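Aspartate aminotransferase, cytoplasmic (Schizosaccharomyces pombe 972h-, PDB 6JPK) catalyses the pyridoxal 5'-phosphate-dependent, reversible transfer of the amino group of L-aspartate to 2-oxoglutarate, giving oxaloacetate and L-glutamate, as a cytoplasmic homodimer. Local coordinates at residues His130-Asn135 / Ser176-Ser181; Phe165-Met170 / Leu203-Ser208; Ser172-Ala177 / Arg212-Val217; Lys245-Cys250 / His268-Asp273. The protein carries 1 engineered substitution. All blocks are in the same frame, centred on the assembly; numbering follows the deposited sequence.

Contact 1 (His130-Asn135 / Ser176-Ser181); sequences HVYISN and SAPEGS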
loop_
_atom_site.group_PDB
_atom_site.type_symbol
_atom_site.label_atom_id
_atom_site.label_comp_id
_atom_site.label_asym_id
_atom_site.label_seq_id
_atom_site.Cartn_x
_atom_site.Cartn_y
_atom_site.Cartn_z
ATOM N N HIS A 130 -8.175 20.347 -15.530
ATOM C CA HIS A 130 -6.928 20.354 -14.775
ATOM C C HIS A 130 -7.231 20.300 -13.280
ATOM O O HIS A 130 -8.345 20.599 -12.846
ATOM C CB HIS A 130 -6.099 21.608 -15.078
ATOM C CG HIS A 130 -5.745 21.781 -16.524
ATOM N ND1 HIS A 130 -5.056 22.882 -16.989
ATOM C CD2 HIS A 130 -5.977 20.997 -17.605
ATOM C CE1 HIS A 130 -4.888 22.776 -18.297
ATOM N NE2 HIS A 130 -5.439 21.643 -18.696
ATOM N N VAL A 131 -6.220 19.938 -12.486
ATOM C CA VAL A 131 -6.328 19.970 -11.032
ATOM C C VAL A 131 -5.548 21.172 -10.512
ATOM O O VAL A 131 -4.447 21.473 -10.992
ATOM C CB VAL A 131 -5.857 18.658 -10.363
ATOM C CG1 VAL A 131 -4.396 18.340 -10.691
ATOM C CG2 VAL A 131 -6.061 18.731 -8.830
ATOM N N TYR A 132 -6.141 21.877 -9.548
ATOM C CA TYR A 132 -5.557 23.059 -8.933
ATOM C C TYR A 132 -5.161 22.737 -7.498
ATOM O O TYR A 132 -5.989 22.269 -6.712
ATOM C CB TYR A 132 -6.531 24.240 -8.951
ATOM C CG TYR A 132 -6.653 24.921 -10.294
ATOM C CD1 TYR A 132 -7.287 24.284 -11.360
ATOM C CD2 TYR A 132 -6.147 26.207 -10.497
ATOM C CE1 TYR A 132 -7.409 24.901 -12.592
ATOM C CE2 TYR A 132 -6.263 26.836 -11.729
ATOM C CZ TYR A 132 -6.893 26.172 -12.772
ATOM O OH TYR A 132 -7.023 26.776 -13.997
ATOM N N ILE A 133 -3.899 22.999 -7.168
ATOM C CA ILE A 133 -3.342 22.772 -5.845
ATOM C C ILE A 133 -2.797 24.094 -5.315
ATOM O O ILE A 133 -2.478 25.005 -6.077
ATOM C CB ILE A 133 -2.235 21.705 -5.880
ATOM C CG1 ILE A 133 -0.993 22.282 -6.575
ATOM C CG2 ILE A 133 -2.726 20.461 -6.614
ATOM C CD1 ILE A 133 0.107 21.266 -6.776
ATOM N N SER A 134 -2.692 24.200 -3.988
ATOM C CA SER A 134 -2.271 25.468 -3.412
ATOM C C SER A 134 -0.789 25.721 -3.704
ATOM O O SER A 134 0.011 24.792 -3.856
ATOM C CB SER A 134 -2.529 25.500 -1.899
ATOM O OG SER A 134 -1.712 24.572 -1.195
ATOM N N ASN A 135 -0.435 26.998 -3.795
ATOM C CA ASN A 135 0.960 27.404 -3.935
ATOM C C ASN A 135 1.392 28.134 -2.670
ATOM O O ASN A 135 1.035 29.309 -2.484
ATOM C CB ASN A 135 1.133 28.302 -5.164
ATOM C CG ASN A 135 2.592 28.589 -5.470
ATOM O OD1 ASN A 135 3.492 28.021 -4.846
ATOM N ND2 ASN A 135 2.831 29.464 -6.436
ATOM N N SER A 176 -11.513 32.416 -12.317
ATOM C CA SER A 176 -11.037 32.429 -13.698
ATOM C C SER A 176 -10.709 31.041 -14.235
ATOM O O SER A 176 -10.555 30.886 -15.447
ATOM C CB SER A 176 -9.799 33.331 -13.824
ATOM O OG SER A 176 -8.744 32.816 -13.029
ATOM N N ALA A 177 -10.580 30.037 -13.374
ATOM C CA ALA A 177 -10.285 28.696 -13.843
ATOM C C ALA A 177 -11.452 28.173 -14.676
ATOM O O ALA A 177 -12.608 28.514 -14.413
ATOM C CB ALA A 177 -10.016 27.751 -12.666
ATOM N N PRO A 178 -11.169 27.373 -15.704
ATOM C CA PRO A 178 -12.248 26.796 -16.518
ATOM C C PRO A 178 -13.266 26.074 -15.648
ATOM O O PRO A 178 -12.916 25.428 -14.657
ATOM C CB PRO A 178 -11.508 25.820 -17.439
ATOM C CG PRO A 178 -10.107 26.406 -17.552
ATOM C CD PRO A 178 -9.830 26.980 -16.183
ATOM N N GLU A 179 -14.541 26.210 -16.014
ATOM C CA GLU A 179 -15.603 25.544 -15.271
ATOM C C GLU A 179 -15.316 24.053 -15.154
ATOM O O GLU A 179 -14.827 23.421 -16.094
ATOM C CB GLU A 179 -16.957 25.767 -15.955
ATOM C CG GLU A 179 -17.493 27.184 -15.812
ATOM C CD GLU A 179 -18.983 27.292 -16.152
ATOM O OE1 GLU A 179 -19.680 28.103 -15.500
ATOM O OE2 GLU A 179 -19.452 26.564 -17.058
ATOM N N GLY A 180 -15.608 23.493 -13.983
ATOM C CA GLY A 180 -15.400 22.076 -13.782
ATOM C C GLY A 180 -13.962 21.672 -13.590
ATOM O O GLY A 180 -13.638 20.490 -13.756
ATOM N N SER A 181 -13.082 22.613 -13.247
ATOM C CA SER A 181 -11.738 22.240 -12.829
ATOM C C SER A 181 -11.791 21.528 -11.475
ATOM O O SER A 181 -12.770 21.614 -10.735
ATOM C CB SER A 181 -10.830 23.470 -12.735
ATOM O OG SER A 181 -10.718 24.121 -13.989
HETATM O O HOH W 1 -9.092 23.032 -15.927
#

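Contact 2 (Phe165-Met170 / Leu203-Ser208); sequences FDYEGM and LSIFES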
loop_
_atom_site.group_PDB
_atom_site.type_symbol
_atom_site.label_atom_id
_atom_site.label_comp_id
_atom_site.label_asym_id
_atom_site.label_seq_id
_atom_site.Cartn_x
_atom_site.Cartn_y
_atom_site.Cartn_z
ATOM N N PHE A 165 -2.640 34.198 4.565
ATOM C CA PHE A 165 -3.322 33.492 3.490
ATOM C C PHE A 165 -3.720 34.484 2.401
ATOM O O PHE A 165 -4.363 35.500 2.680
ATOM C CB PHE A 165 -4.545 32.757 4.062
ATOM C CG PHE A 165 -5.572 32.316 3.024
ATOM C CD1 PHE A 165 -5.196 31.616 1.887
ATOM C CD2 PHE A 165 -6.919 32.576 3.223
ATOM C CE1 PHE A 165 -6.148 31.214 0.943
ATOM C CE2 PHE A 165 -7.885 32.168 2.288
ATOM C CZ PHE A 165 -7.497 31.494 1.145
ATOM N N ASP A 166 -3.331 34.185 1.158
ATOM C CA ASP A 166 -3.639 35.036 0.006
ATOM C C ASP A 166 -5.065 34.742 -0.469
ATOM O O ASP A 166 -5.314 34.125 -1.508
ATOM C CB ASP A 166 -2.609 34.820 -1.097
ATOM C CG ASP A 166 -2.742 35.824 -2.228
ATOM O OD1 ASP A 166 -3.716 36.615 -2.223
ATOM O OD2 ASP A 166 -1.875 35.811 -3.134
ATOM N N TYR A 167 -6.016 35.209 0.333
ATOM C CA TYR A 167 -7.431 34.980 0.052
ATOM C C TYR A 167 -7.836 35.540 -1.310
ATOM O O TYR A 167 -8.506 34.863 -2.101
ATOM C CB TYR A 167 -8.261 35.602 1.174
ATOM C CG TYR A 167 -9.719 35.769 0.872
ATOM C CD1 TYR A 167 -10.562 34.664 0.764
ATOM C CD2 TYR A 167 -10.267 37.037 0.707
ATOM C CE1 TYR A 167 -11.918 34.821 0.492
ATOM C CE2 TYR A 167 -11.618 37.208 0.435
ATOM C CZ TYR A 167 -12.437 36.101 0.334
ATOM O OH TYR A 167 -13.774 36.283 0.065
ATOM N N GLU A 168 -7.450 36.784 -1.599
ATOM C CA GLU A 168 -7.887 37.406 -2.848
ATOM C C GLU A 168 -7.278 36.712 -4.064
ATOM O O GLU A 168 -7.943 36.565 -5.093
ATOM C CB GLU A 168 -7.543 38.897 -2.852
ATOM C CG GLU A 168 -8.273 39.725 -1.776
ATOM C CD GLU A 168 -9.779 39.869 -2.014
ATOM O OE1 GLU A 168 -10.235 39.736 -3.173
ATOM O OE2 GLU A 168 -10.509 40.128 -1.030
ATOM N N GLY A 169 -6.019 36.277 -3.967
ATOM C CA GLY A 169 -5.419 35.534 -5.066
ATOM C C GLY A 169 -6.069 34.180 -5.300
ATOM O O GLY A 169 -6.318 33.791 -6.447
ATOM N N MET A 170 -6.346 33.435 -4.226
ATOM C CA MET A 170 -7.043 32.160 -4.381
ATOM C C MET A 170 -8.433 32.358 -4.989
ATOM O O MET A 170 -8.816 31.666 -5.940
ATOM C CB MET A 170 -7.142 31.447 -3.028
ATOM C CG MET A 170 -8.005 30.181 -3.059
ATOM S SD MET A 170 -7.846 29.207 -1.552
ATOM C CE MET A 170 -8.813 27.737 -1.993
ATOM N N LEU A 203 -16.575 30.394 3.362
ATOM C CA LEU A 203 -17.903 30.503 2.766
ATOM C C LEU A 203 -17.828 31.181 1.404
ATOM O O LEU A 203 -18.495 30.764 0.450
ATOM C CB LEU A 203 -18.834 31.278 3.701
ATOM C CG LEU A 203 -19.145 30.633 5.055
ATOM C CD1 LEU A 203 -20.049 31.558 5.866
ATOM C CD2 LEU A 203 -19.786 29.260 4.872
ATOM N N SER A 204 -17.010 32.226 1.294
ATOM C CA SER A 204 -16.808 32.877 0.002
ATOM C C SER A 204 -16.075 31.958 -0.978
ATOM O O SER A 204 -16.378 31.953 -2.177
ATOM C CB SER A 204 -16.048 34.183 0.221
ATOM O OG SER A 204 -15.544 34.700 -0.993
ATOM N N ILE A 205 -15.113 31.170 -0.490
ATOM C CA ILE A 205 -14.441 30.193 -1.346
ATOM C C ILE A 205 -15.444 29.170 -1.885
ATOM O O ILE A 205 -15.447 28.847 -3.081
ATOM C CB ILE A 205 -13.292 29.509 -0.581
ATOM C CG1 ILE A 205 -12.118 30.466 -0.392
ATOM C CG2 ILE A 205 -12.820 28.252 -1.312
ATOM C CD1 ILE A 205 -11.111 29.969 0.643
ATOM N N PHE A 206 -16.308 28.646 -1.011
ATOM C CA PHE A 206 -17.303 27.665 -1.453
ATOM C C PHE A 206 -18.248 28.263 -2.484
ATOM O O PHE A 206 -18.582 27.613 -3.482
ATOM C CB PHE A 206 -18.102 27.133 -0.258
ATOM C CG PHE A 206 -17.295 26.289 0.690
ATOM C CD1 PHE A 206 -16.200 25.571 0.237
ATOM C CD2 PHE A 206 -17.633 26.224 2.039
ATOM C CE1 PHE A 206 -15.462 24.788 1.108
ATOM C CE2 PHE A 206 -16.897 25.442 2.919
ATOM C CZ PHE A 206 -15.810 24.723 2.453
ATOM N N GLU A 207 -18.682 29.507 -2.264
ATOM C CA GLU A 207 -19.591 30.161 -3.205
ATOM C C GLU A 207 -18.995 30.218 -4.609
ATOM O O GLU A 207 -19.675 29.928 -5.600
ATOM C CB GLU A 207 -19.932 31.572 -2.714
ATOM C CG GLU A 207 -20.855 32.342 -3.654
ATOM C CD GLU A 207 -20.312 33.718 -4.040
ATOM O OE1 GLU A 207 -19.794 34.431 -3.145
ATOM O OE2 GLU A 207 -20.400 34.084 -5.241
ATOM N N SER A 208 -17.727 30.613 -4.719
ATOM C CA SER A 208 -17.123 30.733 -6.042
ATOM C C SER A 208 -16.835 29.364 -6.656
ATOM O O SER A 208 -16.969 29.193 -7.874
ATOM C CB SER A 208 -15.854 31.573 -5.961
ATOM O OG SER A 208 -16.173 32.928 -5.684
#

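Contact 3 (Ser172-Ala177 / Arg212-Val217); sequences STIKSA and RKHLVV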
loop_
_atom_site.group_PDB
_atom_site.type_symbol
_atom_site.label_atom_id
_atom_site.label_comp_id
_atom_site.label_asym_id
_atom_site.label_seq_id
_atom_site.Cartn_x
_atom_site.Cartn_y
_atom_site.Cartn_z
ATOM N N SER A 172 -9.527 34.736 -6.838
ATOM C CA SER A 172 -9.452 35.167 -8.223
ATOM C C SER A 172 -9.151 33.990 -9.143
ATOM O O SER A 172 -9.726 33.883 -10.233
ATOM C CB SER A 172 -8.401 36.273 -8.351
ATOM O OG SER A 172 -8.166 36.578 -9.704
ATOM N N THR A 173 -8.271 33.085 -8.707
ATOM C CA THR A 173 -7.984 31.886 -9.491
ATOM C C THR A 173 -9.212 30.985 -9.593
ATOM O O THR A 173 -9.490 30.428 -10.663
ATOM C CB THR A 173 -6.794 31.133 -8.884
ATOM O OG1 THR A 173 -5.623 31.955 -8.980
ATOM C CG2 THR A 173 -6.520 29.819 -9.630
ATOM N N ILE A 174 -9.971 30.841 -8.506
ATOM C CA ILE A 174 -11.186 30.032 -8.572
ATOM C C ILE A 174 -12.135 30.578 -9.635
ATOM O O ILE A 174 -12.685 29.822 -10.441
ATOM C CB ILE A 174 -11.872 29.961 -7.195
ATOM C CG1 ILE A 174 -11.020 29.140 -6.219
ATOM C CG2 ILE A 174 -13.291 29.366 -7.346
ATOM C CD1 ILE A 174 -11.472 29.230 -4.771
ATOM N N LYS A 175 -12.318 31.897 -9.675
ATOM C CA LYS A 175 -13.286 32.458 -10.609
ATOM C C LYS A 175 -12.820 32.351 -12.058
ATOM O O LYS A 175 -13.654 32.199 -12.955
ATOM C CB LYS A 175 -13.577 33.915 -10.259
ATOM C CG LYS A 175 -14.198 34.119 -8.891
ATOM C CD LYS A 175 -14.216 35.611 -8.559
ATOM C CE LYS A 175 -15.091 35.904 -7.352
ATOM N NZ LYS A 175 -14.832 37.258 -6.795
ATOM N N SER A 176 -11.513 32.416 -12.317
ATOM C CA SER A 176 -11.037 32.429 -13.698
ATOM C C SER A 176 -10.709 31.041 -14.235
ATOM O O SER A 176 -10.555 30.886 -15.447
ATOM C CB SER A 176 -9.799 33.331 -13.824
ATOM O OG SER A 176 -8.744 32.816 -13.029
ATOM N N ALA A 177 -10.580 30.037 -13.374
ATOM C CA ALA A 177 -10.285 28.696 -13.843
ATOM C C ALA A 177 -11.452 28.173 -14.676
ATOM O O ALA A 177 -12.608 28.514 -14.413
ATOM C CB ALA A 177 -10.016 27.751 -12.666
ATOM N N ARG A 212 -18.557 28.240 -10.315
ATOM C CA ARG A 212 -17.777 27.746 -11.442
ATOM C C ARG A 212 -17.909 26.242 -11.641
ATOM O O ARG A 212 -17.263 25.691 -12.541
ATOM C CB ARG A 212 -16.301 28.113 -11.266
ATOM C CG ARG A 212 -16.023 29.608 -11.351
ATOM C CD ARG A 212 -16.431 30.168 -12.711
ATOM N NE ARG A 212 -15.410 29.908 -13.728
ATOM C CZ ARG A 212 -15.541 30.202 -15.019
ATOM N NH1 ARG A 212 -16.668 30.754 -15.481
ATOM N NH2 ARG A 212 -14.547 29.941 -15.857
ATOM N N LYS A 213 -18.717 25.567 -10.819
ATOM C CA LYS A 213 -19.010 24.140 -10.979
ATOM C C LYS A 213 -17.742 23.291 -10.897
ATOM O O LYS A 213 -17.628 22.268 -11.579
ATOM C CB LYS A 213 -19.753 23.863 -12.296
ATOM C CG LYS A 213 -20.903 24.829 -12.578
ATOM C CD LYS A 213 -21.650 24.434 -13.853
ATOM C CE LYS A 213 -22.574 25.546 -14.322
ATOM N NZ LYS A 213 -23.554 25.926 -13.265
ATOM N N HIS A 214 -16.781 23.715 -10.076
ATOM C CA HIS A 214 -15.556 22.954 -9.901
ATOM C C HIS A 214 -15.830 21.687 -9.097
ATOM O O HIS A 214 -16.789 21.611 -8.329
ATOM C CB HIS A 214 -14.491 23.797 -9.188
ATOM C CG HIS A 214 -14.042 25.000 -9.963
ATOM N ND1 HIS A 214 -13.821 24.975 -11.326
ATOM C CD2 HIS A 214 -13.763 26.262 -9.557
ATOM C CE1 HIS A 214 -13.430 26.174 -11.722
ATOM N NE2 HIS A 214 -13.382 26.969 -10.667
ATOM N N LEU A 215 -14.974 20.687 -9.291
ATOM C CA LEU A 215 -15.034 19.445 -8.528
ATOM C C LEU A 215 -14.082 19.544 -7.333
ATOM O O LEU A 215 -12.902 19.878 -7.501
ATOM C CB LEU A 215 -14.671 18.252 -9.420
ATOM C CG LEU A 215 -14.502 16.917 -8.696
ATOM C CD1 LEU A 215 -15.801 16.542 -8.005
ATOM C CD2 LEU A 215 -14.075 15.825 -9.664
ATOM N N VAL A 216 -14.586 19.253 -6.134
ATOM C CA VAL A 216 -13.845 19.490 -4.893
ATOM C C VAL A 216 -13.296 18.177 -4.342
ATOM O O VAL A 216 -14.035 17.185 -4.212
ATOM C CB VAL A 216 -14.732 20.200 -3.855
ATOM C CG1 VAL A 216 -14.057 20.202 -2.489
ATOM C CG2 VAL A 216 -15.021 21.643 -4.310
ATOM N N VAL A 217 -12.000 18.175 -4.019
ATOM C CA VAL A 217 -11.320 17.099 -3.300
ATOM C C VAL A 217 -10.709 17.707 -2.037
ATOM O O VAL A 217 -9.836 18.578 -2.128
ATOM C CB VAL A 217 -10.222 16.430 -4.149
ATOM C CG1 VAL A 217 -9.552 15.298 -3.365
ATOM C CG2 VAL A 217 -10.776 15.948 -5.484
#

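Contact 4 (Lys245-Cys250 / His268-Asp273); sequences KDFFVC and HYVAKD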
loop_
_atom_site.group_PDB
_atom_site.type_symbol
_atom_site.label_atom_id
_atom_site.label_comp_id
_atom_site.label_asym_id
_atom_site.label_seq_id
_atom_site.Cartn_x
_atom_site.Cartn_y
_atom_site.Cartn_z
ATOM N N LYS A 245 -23.424 18.983 -3.396
ATOM C CA LYS A 245 -22.593 18.589 -4.531
ATOM C C LYS A 245 -21.778 17.360 -4.139
ATOM O O LYS A 245 -21.227 17.311 -3.042
ATOM C CB LYS A 245 -21.646 19.731 -4.962
ATOM C CG LYS A 245 -22.365 21.039 -5.325
ATOM C CD LYS A 245 -22.685 21.149 -6.821
ATOM C CE LYS A 245 -21.437 21.573 -7.597
ATOM N NZ LYS A 245 -21.573 21.752 -9.086
ATOM N N ASP A 246 -21.692 16.357 -5.008
ATOM C CA ASP A 246 -20.824 15.247 -4.639
ATOM C C ASP A 246 -19.362 15.711 -4.646
ATOM O O ASP A 246 -18.994 16.664 -5.343
ATOM C CB ASP A 246 -21.048 14.008 -5.529
ATOM C CG ASP A 246 -21.181 14.312 -7.031
ATOM O OD1 ASP A 246 -21.821 15.315 -7.418
ATOM O OD2 ASP A 246 -20.698 13.474 -7.840
ATOM N N PHE A 247 -18.544 15.075 -3.807
ATOM C CA PHE A 247 -17.147 15.481 -3.650
ATOM C C PHE A 247 -16.363 14.317 -3.051
ATOM O O PHE A 247 -16.940 13.297 -2.657
ATOM C CB PHE A 247 -17.020 16.754 -2.793
ATOM C CG PHE A 247 -17.482 16.595 -1.345
ATOM C CD1 PHE A 247 -18.835 16.573 -1.022
ATOM C CD2 PHE A 247 -16.553 16.509 -0.310
ATOM C CE1 PHE A 247 -19.260 16.439 0.307
ATOM C CE2 PHE A 247 -16.963 16.372 1.025
ATOM C CZ PHE A 247 -18.323 16.341 1.335
ATOM N N PHE A 248 -15.035 14.495 -2.966
ATOM C CA PHE A 248 -14.108 13.474 -2.482
ATOM C C PHE A 248 -13.381 13.939 -1.231
ATOM O O PHE A 248 -13.129 15.136 -1.046
ATOM C CB PHE A 248 -13.049 13.108 -3.526
ATOM C CG PHE A 248 -13.610 12.480 -4.767
ATOM C CD1 PHE A 248 -14.201 13.265 -5.750
ATOM C CD2 PHE A 248 -13.530 11.101 -4.961
ATOM C CE1 PHE A 248 -14.712 12.691 -6.908
ATOM C CE2 PHE A 248 -14.030 10.518 -6.123
ATOM C CZ PHE A 248 -14.636 11.313 -7.088
ATOM N N VAL A 249 -13.016 12.976 -0.385
ATOM C CA VAL A 249 -12.239 13.247 0.823
ATOM C C VAL A 249 -11.125 12.215 0.932
ATOM O O VAL A 249 -11.383 11.011 0.829
ATOM C CB VAL A 249 -13.110 13.218 2.095
ATOM C CG1 VAL A 249 -12.260 13.569 3.318
ATOM C CG2 VAL A 249 -14.314 14.152 1.974
ATOM N N CYS A 250 -9.895 12.679 1.161
ATOM C CA CYS A 250 -8.753 11.806 1.425
ATOM C C CYS A 250 -8.302 12.009 2.868
ATOM O O CYS A 250 -7.879 13.108 3.239
ATOM C CB CYS A 250 -7.604 12.087 0.458
ATOM S SG CYS A 250 -8.098 12.016 -1.273
ATOM N N HIS A 268 -12.840 8.688 0.574
ATOM C CA HIS A 268 -14.301 8.728 0.584
ATOM C C HIS A 268 -14.802 9.505 -0.622
ATOM O O HIS A 268 -14.270 10.573 -0.942
ATOM C CB HIS A 268 -14.869 9.393 1.851
ATOM C CG HIS A 268 -14.306 8.855 3.130
ATOM N ND1 HIS A 268 -14.885 7.807 3.813
ATOM C CD2 HIS A 268 -13.226 9.230 3.857
ATOM C CE1 HIS A 268 -14.177 7.549 4.899
ATOM N NE2 HIS A 268 -13.168 8.402 4.951
ATOM N N TYR A 269 -15.821 8.960 -1.280
ATOM C CA TYR A 269 -16.633 9.690 -2.247
ATOM C C TYR A 269 -18.007 9.880 -1.633
ATOM O O TYR A 269 -18.660 8.899 -1.248
ATOM C CB TYR A 269 -16.726 8.950 -3.580
ATOM C CG TYR A 269 -17.762 9.512 -4.542
ATOM C CD1 TYR A 269 -17.576 10.745 -5.161
ATOM C CD2 TYR A 269 -18.919 8.801 -4.834
ATOM C CE1 TYR A 269 -18.524 11.255 -6.046
ATOM C CE2 TYR A 269 -19.876 9.297 -5.708
ATOM C CZ TYR A 269 -19.675 10.526 -6.316
ATOM O OH TYR A 269 -20.618 11.020 -7.199
ATOM N N VAL A 270 -18.427 11.133 -1.513
ATOM C CA VAL A 270 -19.695 11.488 -0.888
ATOM C C VAL A 270 -20.694 11.685 -2.019
ATOM O O VAL A 270 -20.761 12.759 -2.624
ATOM C CB VAL A 270 -19.575 12.743 -0.017
ATOM C CG1 VAL A 270 -20.920 13.042 0.666
ATOM C CG2 VAL A 270 -18.453 12.581 1.014
ATOM N N ALA A 271 -21.478 10.641 -2.299
ATOM C CA ALA A 271 -22.389 10.645 -3.430
ATOM C C ALA A 271 -23.668 11.414 -3.109
ATOM O O ALA A 271 -24.016 11.647 -1.946
ATOM C CB ALA A 271 -22.740 9.213 -3.838
ATOM N N LYS A 272 -24.386 11.797 -4.166
ATOM C CA LYS A 272 -25.713 12.360 -3.967
ATOM C C LYS A 272 -26.763 11.280 -3.749
ATOM O O LYS A 272 -27.836 11.580 -3.224
ATOM C CB LYS A 272 -26.106 13.239 -5.158
ATOM C CG LYS A 272 -25.285 14.521 -5.250
ATOM C CD LYS A 272 -25.475 15.198 -6.583
ATOM C CE LYS A 272 -26.829 15.866 -6.669
ATOM N NZ LYS A 272 -26.812 17.151 -5.940
ATOM N N ASP A 273 -26.485 10.037 -4.137
ATOM C CA ASP A 273 -27.436 8.957 -3.902
ATOM C C ASP A 273 -26.693 7.628 -3.848
ATOM O O ASP A 273 -25.559 7.503 -4.330
ATOM C CB ASP A 273 -28.529 8.925 -4.971
ATOM C CG ASP A 273 -27.967 8.915 -6.364
ATOM O OD1 ASP A 273 -27.337 7.894 -6.725
ATOM O OD2 ASP A 273 -28.153 9.929 -7.093
#

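Contact 1 (His130-Asn135 / Ser176-Ser181)
His130 and Ser181 bring the two backbones to their closest approach, CA to CA 5.5 Å, where the segment holding strand 131-135 meets the end of a type II turn running from Pro178 to Ser181. No direct hydrogen bond joins the two segments, and the side-chain contact is carried by the ring of Tyr132. With CG anti to its carbonyl carbon (chi1 -77°), the ring reaches over to the loop that leaves helix 167-176. Tyr132 OH lies 3.4 Å from Ala177 CB and 3.6 Å from Pro178 CD, the tyrosine and proline side chains crossing at about a right angle. One ring flank rests on Ser181, CE1 to OG 3.7 Å; both Ala177 and Ser181 approach the ring obliquely. A phenylalanine in place of Tyr132 would probably leave a gap beside the Ala177 methyl and Pro178 CD, where the hydroxyl now packs. Ser181 OG donates to Pro178 O at 2.6 Å, tilted 20° from the carbonyl plane, and Ser181 N donates to the same oxygen, so two bonds grip one carbonyl and close the turn. A water bridges the segments: it accepts from His130 N at 2.9 Å and donates to Ser181 OG at 2.8 Å. His130 ND1 is bound to Glu153, while Phe183 stacks on the Tyr132 ring. Backbone bonds of His130 with Ile182 and of Tyr132 with Ile182 and Leu184 make strands 131-135 and 182-186 parallel neighbours, so this is a helix-to-strand turn of the alpha/beta aminotransferase fold.

Contact 2 (Phe165-Met170 / Leu203-Ser208)
Ile205 is the tightly packed centre of this contact between the first turn of helix 167-176 and helix 199-211, whose nearest CA atoms, those of Met170 and Ile205, are 8.2 Å apart. Its CD1 fits between two apolar partners, at 4.0 Å from Phe165 CZ and 4.0 Å from Met170 SD. Phe165 comes from the opposite direction, whereas the extended Met170 chain crosses Ile205 at about a right angle and sets CE near CG2. Pro197 adds to this buried patch. Toward the partly exposed side the packing thins to Tyr167 CE1 and Ile205 CG1, 4.4 Å apart, and polar chemistry takes over. Tyr167 and Ser204 share a hydrogen bond, OH to OG 2.6 Å, with the serine oxygen at the ring edge near its plane. The tyrosine torsion that sets CG opposite its backbone N (chi1 165°) carries the hydroxyl across to the other helix. With a leucine here, Ser204 OG is likely to lose its mate and the serine to turn more freely. Asp166, at the N-cap, accepts through OD1 from Gly169 N at 2.9 Å, met from above the carboxylate plane. Helix 199-211 links parallel neighbours 182-186 and 215-220 in a beta-alpha-beta crossover, against which helix 167-176 packs.

Contact 3 (Ser172-Ala177 / Arg212-Val217)
Arg212 and His214, with the most surface buried here, both reach for carbonyl oxygens in and just past the last turn of helix 167-176. The Arg212 chain is bent at chi2 and chi3 (-61° and -81°), which brings the guanidinium side-on to Ala177 O, held by two nitrogens, NH2 at 2.8 Å and NE at 3.2 Å. Both bonds lie close to the guanidinium plane, yet NE is almost in line with the carbonyl bond while NH2 sits above the carbonyl plane. Lys175 O stands over one guanidinium face, too poorly angled toward NE to bond.

His214 donates from NE2 to Ile174 O at 2.9 Å, nearly straight at 172°, in the ring plane and on a carbonyl lone pair. Arg212 CB lies over one face of this imidazole. Apolar contacts flank the donor: Ile174 CG2 is 3.8 Å from His214 CD2, and Ala177 CB is 3.9 Å from His214 CE1. His214 ND1 forms a weak hydrogen bond with Ser181 N, and His214 O is bound by Tyr4 of the second subunit.

Carbonyls around a helix end lack further helical donors, and two side chains supply them; the positive guanidinium at the negative end of the helix dipole is probably favourable.

Contact 4 (Lys245-Cys250 / His268-Asp273)
Tyr269 and Phe248 lie on one face of an antiparallel strand pair, Phe247 and Val270 on the other. The two rings of the first pair meet obliquely, centroids 5.0 Å apart and planes at 45°, with Tyr269 CD1 over the face of Phe248 and 3.6 Å from its CZ. The tyrosine extends on toward Asp246: its OH donates to OD2 at 2.5 Å, with the acid at the ring edge and the bond on the anti side, tilted out of the carboxylate plane. Ring and carboxylate planes stand 81° apart. Asp246 CG sits between its backbone N and carbonyl carbon (chi1 44°), the crowded position, which brings the carboxylate to the tyrosine. Ser2 and Asp3 of the second subunit also donate their backbone nitrogens to this carboxylate, so the buried acid is held by several bonds and is probably ionised.

On the other face Phe247 and Val270 run side by side. Val270 CG2 makes a CH-pi contact, 4.1 Å from the centroid of the Phe247 ring, and Phe247 also meets the ring of Phe240 edge-to-face. His268 points to this same face, its ND1 bound to Ser102 and NE2 to Gln251.

Val270 N to Phe247 O is 2.9 Å, and the return bond from Phe247 N is weak; Val249 N to His268 O and His268 N to Val249 O are both 2.8 Å. Phe248 and Tyr269 form the non-hydrogen-bonded pair between them. This is the open end of the beta hairpin of strands 247-252 and 264-270, where strand 264-270 runs antiparallel to its neighbours in the mixed sheet of the large domain of fold type I PLP enzymes.

Contacts 1, 3 and 4 reach the same mixed sheet, whereas contact 2 is mainly between helices, with Phe165 from the sheet's edge strand. Contacts 1 and 3 share Ser176 and Ala177, their centres only about 5 Å apart, and contacts 2 and 3 both use helix 167-176. Contacts 1, 2 and 4 are buried; contact 3 is only partly so. Chemistry follows place: contact 4 combines paired strands with aromatic packing, contact 3 relies on charged and polar side chains at a helix end, contact 2 on apolar packing with one polar bond, and contact 1 on a tyrosine and a bridging water. Contacts 3 and 4 adjoin through neighbouring strands, and both touch the second subunit.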